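Local coordinates for Dbv8 protein (Nonomuraea, PDB 4MFZ), which probably transfers long acyl chains from acyl-CoA, such as decanoyl-CoA, to amino groups of glycopeptide antibiotics, as a GNAT-type N-acyltransferase, at residues 265-268 / 273-276. Numbering follows the deposited sequence.
Sequences EYLA and ILQL. With MFK (decanoyl-CoA), chain B.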
loop_
_atom_site.group_PDB
_atom_site.type_symbol
_atom_site.label_atom_id
_atom_site.label_comp_id
_atom_site.label_asym_id
_atom_site.label_seq_id
_atom_site.Cartn_x
_atom_site.Cartn_y
_atom_site.Cartn_z
ATOM N N GLU A 265 7.371 -27.604 5.972
ATOM C CA GLU A 265 7.147 -28.546 7.066
ATOM C C GLU A 265 5.643 -28.780 7.300
ATOM O O GLU A 265 5.226 -29.825 7.835
ATOM C CB GLU A 265 7.796 -28.014 8.347
ATOM C CG GLU A 265 8.534 -29.073 9.154
ATOM C CD GLU A 265 8.676 -28.738 10.635
ATOM O OE1 GLU A 265 9.252 -27.684 10.979
ATOM O OE2 GLU A 265 8.226 -29.560 11.461
ATOM N N TYR A 266 4.843 -27.817 6.856
ATOM C CA TYR A 266 3.438 -27.717 7.220
ATOM C C TYR A 266 2.448 -27.822 6.085
ATOM O O TYR A 266 1.402 -28.423 6.246
ATOM C CB TYR A 266 3.205 -26.390 7.928
ATOM C CG TYR A 266 3.870 -26.360 9.291
ATOM C CD1 TYR A 266 3.301 -27.040 10.377
ATOM C CD2 TYR A 266 5.090 -25.688 9.491
ATOM C CE1 TYR A 266 3.912 -27.030 11.624
ATOM C CE2 TYR A 266 5.701 -25.671 10.745
ATOM C CZ TYR A 266 5.107 -26.339 11.802
ATOM O OH TYR A 266 5.683 -26.335 13.058
ATOM N N LEU A 267 2.780 -27.219 4.952
ATOM C CA LEU A 267 1.834 -27.072 3.860
ATOM C C LEU A 267 1.861 -28.303 2.991
ATOM O O LEU A 267 2.870 -29.005 2.933
ATOM C CB LEU A 267 2.150 -25.833 3.026
ATOM C CG LEU A 267 2.125 -24.473 3.700
ATOM C CD1 LEU A 267 2.436 -23.426 2.638
ATOM C CD2 LEU A 267 0.809 -24.166 4.419
ATOM N N ALA A 268 0.738 -28.557 2.330
ATOM C CA ALA A 268 0.558 -29.763 1.533
ATOM C C ALA A 268 1.305 -29.665 0.211
ATOM O O ALA A 268 1.637 -28.566 -0.268
ATOM C CB ALA A 268 -0.923 -30.044 1.307
ATOM N N ILE A 273 1.987 -21.770 -2.909
ATOM C CA ILE A 273 3.146 -21.066 -2.336
ATOM C C ILE A 273 4.410 -21.913 -2.552
ATOM O O ILE A 273 5.401 -21.424 -3.118
ATOM C CB ILE A 273 2.957 -20.741 -0.819
ATOM C CG1 ILE A 273 1.858 -19.684 -0.610
ATOM C CG2 ILE A 273 4.274 -20.282 -0.159
ATOM C CD1 ILE A 273 1.236 -19.702 0.784
ATOM N N LEU A 274 4.350 -23.194 -2.175
ATOM C CA LEU A 274 5.526 -24.050 -2.297
ATOM C C LEU A 274 5.942 -24.226 -3.746
ATOM O O LEU A 274 7.121 -24.144 -4.079
ATOM C CB LEU A 274 5.328 -25.416 -1.626
ATOM C CG LEU A 274 4.956 -25.410 -0.153
ATOM C CD1 LEU A 274 4.871 -26.861 0.325
ATOM C CD2 LEU A 274 5.918 -24.590 0.718
ATOM N N GLN A 275 4.976 -24.469 -4.617
ATOM C CA GLN A 275 5.295 -24.573 -6.028
ATOM C C GLN A 275 5.873 -23.264 -6.618
ATOM O O GLN A 275 6.940 -23.276 -7.263
ATOM C CB GLN A 275 4.059 -25.023 -6.823
ATOM C CG GLN A 275 4.238 -24.858 -8.324
ATOM C CD GLN A 275 3.055 -25.373 -9.132
ATOM O OE1 GLN A 275 2.226 -26.141 -8.632
ATOM N NE2 GLN A 275 2.986 -24.959 -10.402
ATOM N N LEU A 276 5.177 -22.142 -6.408
ATOM C CA LEU A 276 5.530 -20.918 -7.138
ATOM C C LEU A 276 6.829 -20.285 -6.667
ATOM O O LEU A 276 7.544 -19.695 -7.460
ATOM C CB LEU A 276 4.371 -19.895 -7.189
ATOM C CG LEU A 276 3.108 -20.419 -7.913
ATOM C CD1 LEU A 276 2.006 -19.389 -7.801
ATOM C CD2 LEU A 276 3.399 -20.707 -9.376
HETATM C CCG MFK B . 4.584 -17.729 -4.153
HETATM C CCF MFK B . 5.714 -17.216 -5.043
HETATM C CCE MFK B . 5.893 -15.731 -4.821
HETATM C CCD MFK B . 6.730 -15.534 -3.581
HETATM C CCC MFK B . 7.369 -14.161 -3.659
HETATM C CCB MFK B . 6.857 -13.290 -2.538
HETATM C CCA MFK B . 7.770 -12.081 -2.446
HETATM C CBZ MFK B . 6.956 -10.850 -2.812
HETATM C CAK MFK B . 6.784 -9.975 -1.585
HETATM C CAJ MFK B . 5.296 -9.873 -1.224
HETATM O OAL MFK B . 4.411 -9.873 -2.086
HETATM S SAI MFK B . 5.004 -9.731 0.497
HETATM C CAH MFK B . 3.164 -9.727 0.595
HETATM C CAG MFK B . 2.559 -11.112 0.338
HETATM N NAF MFK B . 1.097 -10.943 0.353
HETATM C CAE MFK B . 0.293 -11.586 1.219
HETATM O OAM MFK B . 0.685 -12.407 2.044
HETATM C CAD MFK B . -1.208 -11.254 1.078
HETATM C CAC MFK B . -2.044 -12.218 1.942
HETATM N NAB MFK B . -1.780 -13.622 1.568
HETATM C CAA MFK B . -2.626 -14.238 0.730
HETATM O OAO MFK B . -3.622 -13.676 0.248
HETATM C CAN MFK B . -2.333 -15.712 0.414
HETATM O OAU MFK B . -1.349 -16.249 1.328
HETATM C CAP MFK B . -1.910 -15.952 -1.052
HETATM C CAR MFK B . -0.678 -15.119 -1.371
HETATM C CAS MFK B . -3.003 -15.584 -2.051
HETATM C CAQ MFK B . -1.570 -17.429 -1.231
HETATM O OAT MFK B . -2.724 -18.177 -0.911
HETATM P PAV MFK B . -3.055 -19.597 -1.600
HETATM O OAX MFK B . -2.989 -19.504 -3.067
HETATM O OAW MFK B . -4.299 -20.125 -0.968
HETATM O OAY MFK B . -1.762 -20.383 -1.047
HETATM P PAZ MFK B . -1.558 -21.970 -0.935
HETATM O OBA MFK B . -0.005 -22.171 -0.741
HETATM O OBB MFK B . -2.054 -22.729 -2.102
HETATM O "O5'" MFK B . -2.128 -22.373 0.516
HETATM C "C5'" MFK B . -2.084 -23.682 1.036
HETATM C "C4'" MFK B . -2.808 -23.664 2.386
HETATM O "O4'" MFK B . -2.549 -22.466 3.217
HETATM C "C3'" MFK B . -4.307 -23.658 2.199
HETATM O "O3'" MFK B . -4.875 -24.338 3.318
HETATM P PBV MFK B . -6.045 -25.428 3.052
HETATM O OBW MFK B . -7.281 -24.507 2.684
HETATM O OBY MFK B . -6.262 -26.127 4.503
HETATM O OBX MFK B . -5.829 -26.346 1.937
HETATM C "C2'" MFK B . -4.609 -22.157 2.247
HETATM O "O2'" MFK B . -5.963 -21.857 2.528
HETATM C "C1'" MFK B . -3.755 -21.706 3.393
HETATM N N9 MFK B . -3.454 -20.253 3.300
HETATM C C8 MFK B . -2.591 -19.672 2.459
HETATM N N7 MFK B . -2.605 -18.354 2.705
HETATM C C5 MFK B . -3.434 -18.130 3.736
HETATM C C4 MFK B . -3.953 -19.310 4.092
HETATM N N3 MFK B . -4.795 -19.396 5.133
HETATM C C2 MFK B . -5.321 -18.229 5.888
HETATM N N1 MFK B . -4.682 -16.992 5.396
HETATM C C6 MFK B . -3.798 -17.006 4.388
HETATM N N6 MFK B . -3.247 -15.860 3.994
#
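L267 and L274 share one side-chain shape: in both, CG points away from the carbonyl carbon, trans to it (chi1 -60° and -57°), with an extended second torsion. Turned this way, the two chains slant across each other, and L274 CD1 packs on L267 CB at 4.0 Å while its other methyl, CD2, meets L267 CD1. That same L274 CD1 also lies near the loop backbone, 3.7 Å from A268 O. I273 adds a looser apolar touch, its CD1 4.3 Å from L267 CD1. Aliphatic carbons make most of the contact between the segments, with L274 CD1 also against two carbonyl oxygens.

The polar grip goes to decanoyl-CoA. I273 N donates to the diphosphate oxygen OBA at 3.0 Å, nearly straight at 163°, and the helix start would favour a negative group there; H272 N and S271 OG bind the ligand too, and S271 OG also accepts from L274 N. L267 CD2 approaches the ribose, 4.0 Å from O4', whereas L276 CB rests on the far end of the acyl tail, 3.7 Å from CCG. L267 also touches T314 and L315 of helix 314-324, and on the other segment L276 packs against Y229 and Y230 of helix 226-243. Loop and short helix together form one wall of the acyl-CoA pocket in the GNAT-like C-terminal domain, with the N-H of I273, in the first turn of the helix, bonding a diphosphate oxygen of the CoA.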